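Local coordinates for stage II sporulation E family protein (PDB 3RNR) that is of unknown function but probably acts as a protein phosphatase of the PP2C (PPM) family, at residues Ile176-Ser181 / Gly188-Val193; Gly102-Leu107 / Arg198-Asn203; Asp48-Ala53 / Ala89-Cys94; Ala77-Arg82 / Glu158-Val163; Asp17-Met22 / Glu131-Phe136. One frame throughout, in Å; residues are numbered along the deposited sequence. Where two conformers were deposited one is given.

Contact 1: residues Ile176-Ser181 / Gly188-Val193; sequences IAMALS and GILQEV
The selenium of Met-178 sits against two methyls presented by successive residues of the helix: its SE is 3.4 Å from Leu-190 CD2 and 3.6 Å from Ile-189 CD1. Both encounters are slanted, the selenomethionine chain running across the two branched side chains. That chain has CG anti to the carbonyl carbon (chi1 -42°) and stays extended through chi2, so the selenium is carried out from the strand before the chain bends at CE. Ile-176 and Leu-190, in contrast, reach toward each other tip to tip, with CD1 of Ile-176 4.0 Å from CD2 of Leu-190. Further along, Leu-180 CD2 comes within 4.2 Å of Ile-189 CD1. Every second residue of the strand therefore faces the helix, and all five partners are buried and apolar. Ala-177 and Ala-179 lie on the other face, where they touch strand 2-7 of the facing sheet. The edge of strand 176-181 pairs with an antiparallel strand of the second subunit, so the sheet continues into that chain. With the two axes 11.6 Å apart, the packing is that of a helix laid on a sheet in a beta-alpha-beta crossover, here from strand 176-181 through helix 186-193 to the parallel strand 205-210.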
# COMPACT_ATOMS: atom_id res chain seq x y z
N ILE B 176 2.72 7.90 8.05
CA ILE B 176 3.58 6.72 8.08
C ILE B 176 2.74 5.49 7.71
O ILE B 176 1.61 5.37 8.15
CB ILE B 176 4.16 6.53 9.47
CG1 ILE B 176 4.89 7.80 9.90
CG2 ILE B 176 5.08 5.31 9.50
CD1 ILE B 176 5.26 7.84 11.37
N ALA B 177 3.27 4.59 6.88
CA ALA B 177 2.54 3.37 6.57
C ALA B 177 3.24 2.19 7.26
O ALA B 177 4.45 2.04 7.15
CB ALA B 177 2.48 3.14 5.05
N MSE B 178 2.48 1.36 7.96
CA MSE B 178 3.08 0.25 8.71
C MSE B 178 2.25 -1.00 8.54
O MSE B 178 1.03 -0.96 8.63
CB MSE B 178 3.12 0.55 10.22
CG MSE B 178 3.53 1.94 10.61
SE MSE B 178 3.30 2.14 12.56
CE MSE B 178 1.44 1.60 12.70
N ALA B 179 2.94 -2.12 8.35
CA ALA B 179 2.32 -3.44 8.37
C ALA B 179 2.80 -4.14 9.64
O ALA B 179 3.99 -4.40 9.77
CB ALA B 179 2.75 -4.22 7.14
N LEU B 180 1.88 -4.44 10.57
CA LEU B 180 2.22 -5.09 11.83
C LEU B 180 1.32 -6.30 12.08
O LEU B 180 0.39 -6.57 11.32
CB LEU B 180 2.01 -4.12 13.00
CG LEU B 180 2.34 -2.64 12.80
CD1 LEU B 180 1.74 -1.82 13.93
CD2 LEU B 180 3.85 -2.45 12.74
N SER B 181 1.56 -7.00 13.17
CA SER B 181 0.65 -8.05 13.58
C SER B 181 -0.05 -7.49 14.81
O SER B 181 0.51 -6.64 15.50
CB SER B 181 1.42 -9.32 13.93
OG SER B 181 2.12 -9.15 15.14
N GLY B 188 4.03 1.84 20.55
CA GLY B 188 5.31 1.52 21.17
C GLY B 188 6.42 1.30 20.16
O GLY B 188 7.54 1.76 20.37
N ILE B 189 6.10 0.61 19.06
CA ILE B 189 7.10 0.29 18.04
C ILE B 189 7.67 1.51 17.35
O ILE B 189 8.87 1.58 17.13
CB ILE B 189 6.61 -0.69 16.92
CG1 ILE B 189 5.26 -0.27 16.34
CG2 ILE B 189 6.60 -2.13 17.41
CD1 ILE B 189 5.38 0.69 15.16
N LEU B 190 6.83 2.46 16.97
CA LEU B 190 7.34 3.66 16.31
C LEU B 190 8.33 4.37 17.21
O LEU B 190 9.44 4.70 16.79
CB LEU B 190 6.21 4.60 15.90
CG LEU B 190 6.36 5.22 14.51
CD1 LEU B 190 7.81 5.18 14.04
CD2 LEU B 190 5.47 4.51 13.51
N GLN B 191 7.93 4.61 18.46
CA GLN B 191 8.83 5.16 19.46
C GLN B 191 10.02 4.23 19.64
O GLN B 191 11.16 4.67 19.72
CB GLN B 191 8.11 5.36 20.79
CG GLN B 191 6.94 6.34 20.74
CD GLN B 191 6.27 6.51 22.09
OE1 GLN B 191 6.90 6.35 23.14
NE2 GLN B 191 4.98 6.83 22.07
N GLU B 192 9.73 2.93 19.70
CA GLU B 192 10.77 1.92 19.91
C GLU B 192 11.77 1.99 18.78
O GLU B 192 12.98 2.02 18.98
CB GLU B 192 10.15 0.51 19.97
CG GLU B 192 11.17 -0.61 20.11
CD GLU B 192 12.00 -0.48 21.38
OE1 GLU B 192 11.45 -0.04 22.41
OE2 GLU B 192 13.21 -0.81 21.33
N VAL B 193 11.22 2.02 17.57
CA VAL B 193 12.00 2.19 16.36
C VAL B 193 12.92 3.41 16.43
O VAL B 193 14.10 3.31 16.09
CB VAL B 193 11.09 2.32 15.12
CG1 VAL B 193 11.87 2.81 13.94
CG2 VAL B 193 10.44 0.98 14.81

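Contact 2: residues Gly102-Leu107 / Arg198-Asn203; sequences GRLSRL and RPYQDN
One methyl of Leu-104 makes the whole contact: its CD1 lies 3.7 Å from Pro-199 CD and 4.0 Å from Pro-199 CG, so it rests on the CG-CD side of the pyrrolidine ring. The two side chains meet nearly at a right angle. The same CD1 also stands at the edge of the Tyr-200 ring, close to its plane, 4.4 Å from Tyr-200 CE2. Leu-104 reaches this place with CG anti to its carbonyl carbon and the chain extended to CD1 (chi2 172°).

In the next shell, an inverse gamma turn centred on Pro-199 shapes the loop; its Tyr-200 N to Arg-198 O bond is weak. One face of the tyrosine ring carries Arg-198 CB, 3.8 Å above the plane and offset toward the rim. Leu-161 of strand 159-164 packs against both Leu-104 and Tyr-200. Further out, the phenol OH is hydrogen-bonded to Glu-194 OE1, just past the end of helix 186-193, and Pro-199 O accepts from Arg-95 NH2. Downstream, the Gln-Asp-Asn sequence resembles the C-terminal motif of PPM phosphatases, whose aspartate binds metal in characterised relatives.

No hydrogen bond crosses between the two segments. Their contact is apolar and non-directional, and the directional bonds of Tyr-200 and Pro-199 go to residues outside it, so the contact itself probably fixes no exact orientation.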
# COMPACT_ATOMS: atom_id res chain seq x y z
N GLY B 102 16.54 -3.49 18.98
CA GLY B 102 16.15 -2.16 19.40
C GLY B 102 16.79 -1.02 18.61
O GLY B 102 16.63 0.14 18.96
N ARG B 103 17.50 -1.36 17.54
CA ARG B 103 18.19 -0.37 16.71
C ARG B 103 17.79 -0.44 15.23
O ARG B 103 17.34 -1.47 14.75
CB ARG B 103 19.71 -0.55 16.81
CG ARG B 103 20.31 -0.18 18.14
CD ARG B 103 21.84 -0.22 18.11
NE ARG B 103 22.37 -1.58 18.18
CZ ARG B 103 23.44 -1.93 18.90
NH1 ARG B 103 23.85 -3.19 18.91
NH2 ARG B 103 24.09 -1.02 19.61
N LEU B 104 17.99 0.67 14.52
CA LEU B 104 17.94 0.67 13.07
C LEU B 104 19.37 0.55 12.54
O LEU B 104 20.27 1.25 12.99
CB LEU B 104 17.31 1.97 12.56
CG LEU B 104 15.82 2.16 12.82
CD1 LEU B 104 15.38 3.57 12.43
CD2 LEU B 104 15.01 1.10 12.05
N SER B 105 19.57 -0.34 11.58
CA SER B 105 20.88 -0.57 11.00
C SER B 105 20.77 -0.43 9.49
O SER B 105 19.92 -1.06 8.88
CB SER B 105 21.39 -1.97 11.35
OG SER B 105 21.64 -2.07 12.74
N ARG B 106 21.64 0.37 8.89
CA ARG B 106 21.56 0.66 7.46
C ARG B 106 21.93 -0.59 6.67
O ARG B 106 22.96 -1.23 6.96
CB ARG B 106 22.53 1.79 7.11
CG ARG B 106 22.63 2.11 5.64
CD ARG B 106 21.62 3.14 5.22
NE ARG B 106 21.71 3.48 3.80
CZ ARG B 106 22.28 4.58 3.32
NH1 ARG B 106 22.83 5.47 4.13
NH2 ARG B 106 22.28 4.80 2.01
N LEU B 107 21.02 -1.04 5.81
CA LEU B 107 21.29 -2.08 4.81
C LEU B 107 21.83 -1.66 3.45
O LEU B 107 22.67 -2.34 2.85
CB LEU B 107 20.08 -3.02 4.65
CG LEU B 107 19.55 -3.59 5.96
CD1 LEU B 107 18.33 -4.49 5.70
CD2 LEU B 107 20.63 -4.35 6.75
N ARG B 198 17.19 9.19 15.12
CA ARG B 198 16.51 8.79 13.88
C ARG B 198 17.38 9.10 12.67
O ARG B 198 17.78 10.25 12.48
CB ARG B 198 15.21 9.57 13.69
CG ARG B 198 14.17 9.32 14.74
CD ARG B 198 13.11 10.39 14.69
NE ARG B 198 12.13 10.20 15.76
CZ ARG B 198 11.28 11.14 16.16
NH1 ARG B 198 10.42 10.87 17.14
NH2 ARG B 198 11.29 12.34 15.60
N PRO B 199 17.66 8.09 11.84
CA PRO B 199 18.57 8.34 10.71
C PRO B 199 17.84 8.93 9.50
O PRO B 199 17.97 8.39 8.40
CB PRO B 199 19.10 6.94 10.39
CG PRO B 199 17.96 6.04 10.73
CD PRO B 199 17.26 6.68 11.93
N TYR B 200 17.13 10.04 9.68
CA TYR B 200 16.37 10.64 8.59
C TYR B 200 15.76 11.97 9.01
O TYR B 200 15.69 12.27 10.20
CB TYR B 200 15.26 9.70 8.10
CG TYR B 200 14.40 9.09 9.20
CD1 TYR B 200 13.40 9.84 9.83
CD2 TYR B 200 14.56 7.77 9.58
CE1 TYR B 200 12.61 9.28 10.83
CE2 TYR B 200 13.78 7.20 10.57
CZ TYR B 200 12.81 7.95 11.19
OH TYR B 200 12.04 7.38 12.17
N GLN B 201 15.35 12.76 8.03
CA GLN B 201 14.91 14.13 8.30
C GLN B 201 13.53 14.09 8.93
O GLN B 201 12.80 13.11 8.77
CB GLN B 201 14.86 14.95 7.00
CG GLN B 201 16.13 14.87 6.15
CD GLN B 201 17.37 15.31 6.89
OE1 GLN B 201 17.46 16.45 7.34
NE2 GLN B 201 18.33 14.40 7.04
N ASP B 202 13.17 15.15 9.65
CA ASP B 202 11.85 15.29 10.26
C ASP B 202 10.70 15.16 9.25
O ASP B 202 9.60 14.75 9.60
CB ASP B 202 11.74 16.66 10.96
CG ASP B 202 12.45 16.69 12.29
OD1 ASP B 202 12.81 15.60 12.79
OD2 ASP B 202 12.63 17.79 12.85
N ASN B 203 10.95 15.53 8.00
CA ASN B 203 9.92 15.46 6.97
C ASN B 203 9.92 14.16 6.15
O ASN B 203 9.25 14.06 5.11
CB ASN B 203 9.89 16.71 6.08
CG ASN B 203 11.16 16.88 5.28
OD1 ASN B 203 12.11 16.11 5.42
ND2 ASN B 203 11.19 17.90 4.43

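Contact 3: residues Asp48-Ala53 / Ala89-Cys94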
# COMPACT_ATOMS: atom_id res chain seq x y z
N ASP B 48 12.14 -7.64 -8.23
CA ASP B 48 11.16 -7.69 -9.31
C ASP B 48 10.29 -6.43 -9.32
O ASP B 48 9.92 -5.93 -10.38
CB ASP B 48 10.26 -8.91 -9.17
CG ASP B 48 10.99 -10.21 -9.47
OD1 ASP B 48 11.97 -10.19 -10.24
OD2 ASP B 48 10.57 -11.24 -8.93
N ALA B 49 9.96 -5.94 -8.14
CA ALA B 49 9.13 -4.73 -8.04
C ALA B 49 9.90 -3.53 -8.60
O ALA B 49 9.34 -2.71 -9.33
CB ALA B 49 8.70 -4.49 -6.59
N VAL B 50 11.18 -3.42 -8.27
CA VAL B 50 12.02 -2.37 -8.83
C VAL B 50 12.12 -2.49 -10.36
O VAL B 50 11.98 -1.51 -11.07
CB VAL B 50 13.45 -2.39 -8.22
CG1 VAL B 50 14.42 -1.57 -9.09
CG2 VAL B 50 13.41 -1.83 -6.80
N LEU B 51 12.32 -3.70 -10.86
CA LEU B 51 12.44 -3.90 -12.30
C LEU B 51 11.14 -3.57 -13.02
O LEU B 51 11.16 -3.01 -14.12
CB LEU B 51 12.89 -5.34 -12.61
CG LEU B 51 14.31 -5.67 -12.12
CD1 LEU B 51 14.64 -7.15 -12.36
CD2 LEU B 51 15.36 -4.77 -12.79
N ALA B 52 10.00 -3.89 -12.42
CA ALA B 52 8.72 -3.50 -13.01
C ALA B 52 8.52 -1.97 -12.99
O ALA B 52 8.05 -1.37 -13.98
CB ALA B 52 7.54 -4.23 -12.32
N ALA B 53 8.85 -1.33 -11.88
CA ALA B 53 8.82 0.13 -11.79
C ALA B 53 9.68 0.76 -12.89
O ALA B 53 9.27 1.71 -13.56
CB ALA B 53 9.29 0.60 -10.40
N ALA B 89 15.22 -3.92 -1.79
CA ALA B 89 15.92 -3.34 -2.94
C ALA B 89 15.73 -1.83 -2.94
O ALA B 89 14.72 -1.33 -2.43
CB ALA B 89 15.43 -3.96 -4.23
N SER B 90 16.69 -1.11 -3.50
CA SER B 90 16.54 0.34 -3.57
C SER B 90 17.31 0.92 -4.74
O SER B 90 18.29 0.34 -5.21
CB SER B 90 16.95 1.00 -2.25
OG SER B 90 18.34 0.95 -2.04
N VAL B 91 16.84 2.06 -5.23
CA VAL B 91 17.51 2.74 -6.32
C VAL B 91 17.50 4.23 -6.03
O VAL B 91 16.43 4.82 -5.80
CB VAL B 91 16.80 2.47 -7.67
CG1 VAL B 91 17.46 3.28 -8.79
CG2 VAL B 91 16.83 0.97 -8.02
N GLY B 92 18.66 4.86 -6.12
CA GLY B 92 18.75 6.26 -5.74
C GLY B 92 19.11 6.50 -4.29
O GLY B 92 20.01 5.85 -3.74
N ASP B 93 18.54 7.55 -3.72
CA ASP B 93 18.88 7.98 -2.36
C ASP B 93 17.88 7.55 -1.28
O ASP B 93 17.99 8.01 -0.14
CB ASP B 93 19.13 9.48 -2.31
CG ASP B 93 17.90 10.27 -2.66
OD1 ASP B 93 16.99 9.67 -3.24
OD2 ASP B 93 17.84 11.48 -2.37
N CYS B 94 16.86 6.78 -1.62
CA CYS B 94 16.01 6.19 -0.58
C CYS B 94 16.81 5.15 0.18
O CYS B 94 17.76 4.59 -0.36
CB CYS B 94 14.76 5.57 -1.18
SG CYS B 94 13.63 6.76 -1.88
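No ring or other flat group comes between Val-50 and its partners Ala-89 and Val-91; the contact is made of methyls alone. What meets instead is one forked side chain with two neighbours on a single face of the strand. Val-50 divides its methyls between them: CG1 lies 3.7 Å from Val-91 CG2, and CG2 lies 3.9 Å from Ala-89 CB. The first torsion explains the division, since CG1 is anti to the backbone N (chi1 164°) while CG2 is anti to the carbonyl carbon, and the fork opens along the strand. Val-91 answers with the branch that is anti to its own carbonyl carbon, and the two valines pass each other at a slant.

This is the helix-on-sheet layer of the PP2C sandwich. Helix 46-63 covers the outer face of the antiparallel sheet, and Val-50 is a residue of its inward side. The same valine also touches Val-76 of strand 72-80, so it straddles two adjacent strands. Ser-90, between the two contacting residues, has its CB turned from the helix.

At Gly-92 the strand has ended, and beyond it Asp-93 OD1 is hydrogen-bonded to Tyr-168 OH. The backbone of Gly-92 (phi 91°, psi -145°) takes angles at which a CB would collide with the preceding carbonyl oxygen, and its N donates to His-111 ND1.

Contact 4: residues Ala77-Arg82 / Glu158-Val163; sequences AAVNLR and EGVLVV
Apolar packing accounts for everything that crosses between the two strands, and Val-160 is its centre. Ala-77 CB lies 3.6 Å from Val-160 CG2 and 3.8 Å from Val-160 CG1, so the single methyl sits against the fork of the valine. That fork is turned to it because CG1 lies between the backbone N and the carbonyl carbon (chi1 58°) and CG2 is anti to the N. On the flanks the distances are longer: Val-79 CG2 to Val-160 CG1 is 4.2 Å, and Ala-77 CB to Val-162 CG1 is 4.3 Å. The short segments' axes approach to 8.0 Å, consistent with a small alanine at the closest point.

No hydrogen bond crosses. Within segment 77-82, Asn-80 OD1 accepts from Arg-82 N at 2.8 Å, a bent bond lying in the carbonyl plane, and so closes an Asx turn. The same oxygen also accepts from Asp-83 N, which leaves the amide holding two backbone groups as the chain reverses toward strand 85-91.

The strands run nearly antiparallel (166°) but belong to different sheets. Strand 72-80 is in the middle of the antiparallel sheet and strand 159-164 in the middle of the mixed one. Between the two sheets, Leu-86 of strand 85-91 packs on both Val-79 and Val-160, Val-96 of strand 95-100 on Val-160, and Val-209 of strand 205-210 on Val-79.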
# COMPACT_ATOMS: atom_id res chain seq x y z
N ALA B 77 10.87 -3.30 0.49
CA ALA B 77 11.27 -4.48 1.23
C ALA B 77 10.05 -5.38 1.42
O ALA B 77 8.91 -4.93 1.35
CB ALA B 77 11.89 -4.09 2.57
N ALA B 78 10.30 -6.67 1.62
CA ALA B 78 9.20 -7.60 1.85
C ALA B 78 9.66 -8.63 2.85
O ALA B 78 10.80 -9.09 2.78
CB ALA B 78 8.80 -8.26 0.56
N VAL B 79 8.78 -8.99 3.77
CA VAL B 79 9.09 -10.03 4.74
C VAL B 79 8.21 -11.23 4.45
O VAL B 79 7.00 -11.10 4.34
CB VAL B 79 8.82 -9.55 6.17
CG1 VAL B 79 9.01 -10.70 7.17
CG2 VAL B 79 9.73 -8.37 6.51
N ASN B 80 8.82 -12.40 4.30
CA ASN B 80 8.04 -13.59 4.06
C ASN B 80 7.49 -14.05 5.40
O ASN B 80 8.25 -14.36 6.32
CB ASN B 80 8.91 -14.68 3.43
CG ASN B 80 8.13 -15.93 3.08
OD1 ASN B 80 7.42 -16.49 3.92
ND2 ASN B 80 8.23 -16.36 1.84
N LEU B 81 6.16 -14.09 5.50
CA LEU B 81 5.50 -14.37 6.77
C LEU B 81 5.59 -15.84 7.16
O LEU B 81 5.42 -16.20 8.32
CB LEU B 81 4.03 -13.94 6.70
CG LEU B 81 3.80 -12.45 6.46
CD1 LEU B 81 2.32 -12.12 6.30
CD2 LEU B 81 4.42 -11.62 7.58
N ARG B 82 5.80 -16.70 6.17
CA ARG B 82 5.91 -18.12 6.46
C ARG B 82 7.23 -18.47 7.16
O ARG B 82 7.24 -19.15 8.18
CB ARG B 82 5.76 -18.96 5.19
CG ARG B 82 5.76 -20.46 5.46
CD ARG B 82 5.69 -21.26 4.17
NE ARG B 82 4.56 -20.85 3.34
CZ ARG B 82 4.22 -21.45 2.21
NH1 ARG B 82 4.91 -22.50 1.77
NH2 ARG B 82 3.18 -21.01 1.51
N GLU B 158 11.12 -8.06 15.10
CA GLU B 158 12.08 -7.49 14.16
C GLU B 158 11.41 -7.05 12.86
O GLU B 158 10.30 -7.48 12.54
CB GLU B 158 13.24 -8.45 13.92
CG GLU B 158 14.03 -8.69 15.20
CD GLU B 158 15.07 -9.78 15.04
OE1 GLU B 158 15.10 -10.44 13.98
OE2 GLU B 158 15.86 -9.99 15.98
N GLY B 159 12.05 -6.16 12.11
CA GLY B 159 11.42 -5.67 10.90
C GLY B 159 12.32 -4.86 10.01
O GLY B 159 13.55 -4.92 10.11
N VAL B 160 11.70 -4.10 9.11
CA VAL B 160 12.43 -3.31 8.14
C VAL B 160 11.75 -1.95 7.98
O VAL B 160 10.51 -1.85 8.06
CB VAL B 160 12.53 -4.05 6.78
CG1 VAL B 160 11.12 -4.38 6.25
CG2 VAL B 160 13.35 -3.24 5.76
N LEU B 161 12.56 -0.93 7.76
CA LEU B 161 12.06 0.43 7.54
C LEU B 161 12.67 0.97 6.25
O LEU B 161 13.89 0.88 6.05
CB LEU B 161 12.43 1.32 8.72
CG LEU B 161 12.15 2.82 8.57
CD1 LEU B 161 10.71 3.09 8.89
CD2 LEU B 161 13.04 3.64 9.48
N VAL B 162 11.83 1.50 5.37
CA VAL B 162 12.30 2.20 4.19
C VAL B 162 11.98 3.71 4.30
O VAL B 162 10.93 4.10 4.83
CB VAL B 162 11.76 1.58 2.88
CG1 VAL B 162 12.31 0.15 2.69
CG2 VAL B 162 10.23 1.57 2.86
N VAL B 163 12.88 4.53 3.79
CA VAL B 163 12.87 5.97 4.03
C VAL B 163 13.14 6.75 2.76
O VAL B 163 14.10 6.43 2.05
CB VAL B 163 14.02 6.36 4.97
CG1 VAL B 163 13.89 7.82 5.39
CG2 VAL B 163 14.06 5.47 6.17

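Contact 5: residues Asp17-Met22 / Glu131-Phe136; sequences DGMGGM and EMITSF
Two selenomethionines, Met-19 and Met-22, close on Phe-136 by different routes. Met-19 starts with CG anti to its carbonyl carbon and is bent at both chi2 (-88°) and chi3. Through this folded chain, CE of Met-19 lies 3.9 Å from Ile-133 CB, and SE comes within 4.2 Å of Phe-136 CB. Its selenium is also 5.3 Å from the ring centroid, oblique to it, and the side chain crosses the phenylalanine at about a right angle. Met-22 has the same first torsion but runs extended through chi2 and bends just at the end. Its SE lies above the ring face but at a distance, 5.0 Å from the centroid and 17° off the normal, and CE reaches Phe-136 CZ at 3.9 Å. Both are Met-aromatic contacts.

A type I beta turn from Met-19 to Met-22, closed by Met-22 N to Met-19 O, brings the two chains to the same ring. The segment Asp-Gly-Met-Gly-Gly resembles the N-terminal motif of PPM phosphatases, whose aspartate binds metal in characterised relatives; here Asp-17 OD2 and Gly-18 N are hydrogen-bonded to a glycerol, probably from the crystallisation liquor.

Phe-136 has its CG between the backbone N and carbonyl carbon (chi1 61°), which turns the ring toward the methionines. Ile-133 also offers CG1 to the methyl of Met-19. Their loop follows helix 113-119 and precedes strand 146-153 in the chain.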
# COMPACT_ATOMS: atom_id res chain seq x y z
N ASP B 17 9.77 8.45 -4.50
CA ASP B 17 9.68 9.90 -4.71
C ASP B 17 10.14 10.37 -6.07
O ASP B 17 11.18 9.95 -6.56
CB ASP B 17 10.39 10.67 -3.60
CG ASP B 17 9.43 11.20 -2.55
OD1 ASP B 17 9.51 10.78 -1.38
OD2 ASP B 17 8.58 12.02 -2.93
N GLY B 18 9.37 11.26 -6.69
CA GLY B 18 9.76 11.78 -7.99
C GLY B 18 11.04 12.58 -7.85
O GLY B 18 11.33 13.10 -6.76
N MSE B 19 11.78 12.72 -8.94
CA MSE B 19 13.03 13.47 -8.87
C MSE B 19 12.61 14.90 -9.15
O MSE B 19 12.26 15.25 -10.29
CB MSE B 19 13.99 13.03 -10.00
CG MSE B 19 14.44 11.58 -9.98
SE MSE B 19 16.01 11.42 -8.90
CE MSE B 19 17.34 12.12 -10.14
N GLY B 20 12.70 15.74 -8.13
CA GLY B 20 12.15 17.08 -8.21
C GLY B 20 12.97 18.02 -9.07
O GLY B 20 12.48 19.07 -9.48
N GLY B 21 14.22 17.65 -9.33
CA GLY B 21 15.09 18.47 -10.16
C GLY B 21 14.79 18.30 -11.64
O GLY B 21 15.35 19.00 -12.49
N MSE B 22 13.88 17.39 -11.95
CA MSE B 22 13.59 17.03 -13.32
C MSE B 22 12.11 17.18 -13.57
O MSE B 22 11.39 17.67 -12.71
CB MSE B 22 14.04 15.60 -13.57
CG MSE B 22 15.55 15.50 -13.60
SE MSE B 22 16.18 13.75 -13.17
CE MSE B 22 15.95 12.97 -14.87
N GLU B 131 26.21 14.51 -4.10
CA GLU B 131 24.84 14.03 -3.91
C GLU B 131 24.07 13.80 -5.21
O GLU B 131 22.97 13.26 -5.18
CB GLU B 131 24.07 14.99 -3.01
CG GLU B 131 24.39 14.81 -1.54
CD GLU B 131 23.73 15.87 -0.67
OE1 GLU B 131 23.20 16.86 -1.23
OE2 GLU B 131 23.73 15.71 0.57
N MSE B 132 24.65 14.22 -6.33
CA MSE B 132 24.03 13.98 -7.63
C MSE B 132 23.70 12.51 -7.77
O MSE B 132 24.57 11.66 -7.57
CB MSE B 132 24.97 14.39 -8.75
CG MSE B 132 25.05 15.88 -9.00
SE MSE B 132 23.38 16.64 -9.67
CE MSE B 132 23.06 15.43 -11.15
N ILE B 133 22.45 12.21 -8.12
CA ILE B 133 21.99 10.82 -8.24
C ILE B 133 22.51 10.14 -9.50
O ILE B 133 22.42 10.69 -10.59
CB ILE B 133 20.46 10.75 -8.29
CG1 ILE B 133 19.87 11.39 -7.04
CG2 ILE B 133 20.00 9.28 -8.43
CD1 ILE B 133 20.35 10.78 -5.80
N THR B 134 23.15 8.99 -9.32
CA THR B 134 23.64 8.21 -10.46
C THR B 134 22.77 7.05 -10.94
O THR B 134 23.06 6.45 -11.99
CB THR B 134 25.03 7.68 -10.14
OG1 THR B 134 24.95 6.85 -8.98
CG2 THR B 134 25.96 8.85 -9.83
N SER B 135 21.76 6.69 -10.17
CA SER B 135 20.85 5.61 -10.57
C SER B 135 19.45 5.98 -10.09
O SER B 135 19.28 6.37 -8.95
CB SER B 135 21.30 4.27 -9.98
OG SER B 135 20.57 3.21 -10.58
N PHE B 136 18.45 5.88 -10.97
CA PHE B 136 17.08 6.23 -10.62
C PHE B 136 16.13 5.46 -11.51
O PHE B 136 16.53 4.97 -12.57
CB PHE B 136 16.83 7.76 -10.73
CG PHE B 136 17.01 8.31 -12.13
CD1 PHE B 136 15.94 8.35 -13.02
CD2 PHE B 136 18.25 8.79 -12.55
CE1 PHE B 136 16.11 8.87 -14.33
CE2 PHE B 136 18.43 9.31 -13.85
CZ PHE B 136 17.35 9.34 -14.73

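Contacts 3, 4 and 5 all reach the antiparallel sheet, contacts 1, 2 and 4 the mixed one, so contact 4 joins the two layers. Contact 3 adds the helix on the first sheet, contact 1 the helix on the second. Their order along the chain is interwoven: contact 3 lies inside the loop closed by contact 5, contact 1 inside that of contact 2, while contacts 4 and 2 alternate. Contacts 1 and 5 are on opposite sides of the chain's centre, their centres about 28 Å apart. Contacts 3 and 5, centres about 13 Å apart, touch through Val-91 CG1 and Phe-136 CA. Contact 2 meets contact 4 through Leu-161 and Val-163. Distant parts of the chain thus form one sandwich.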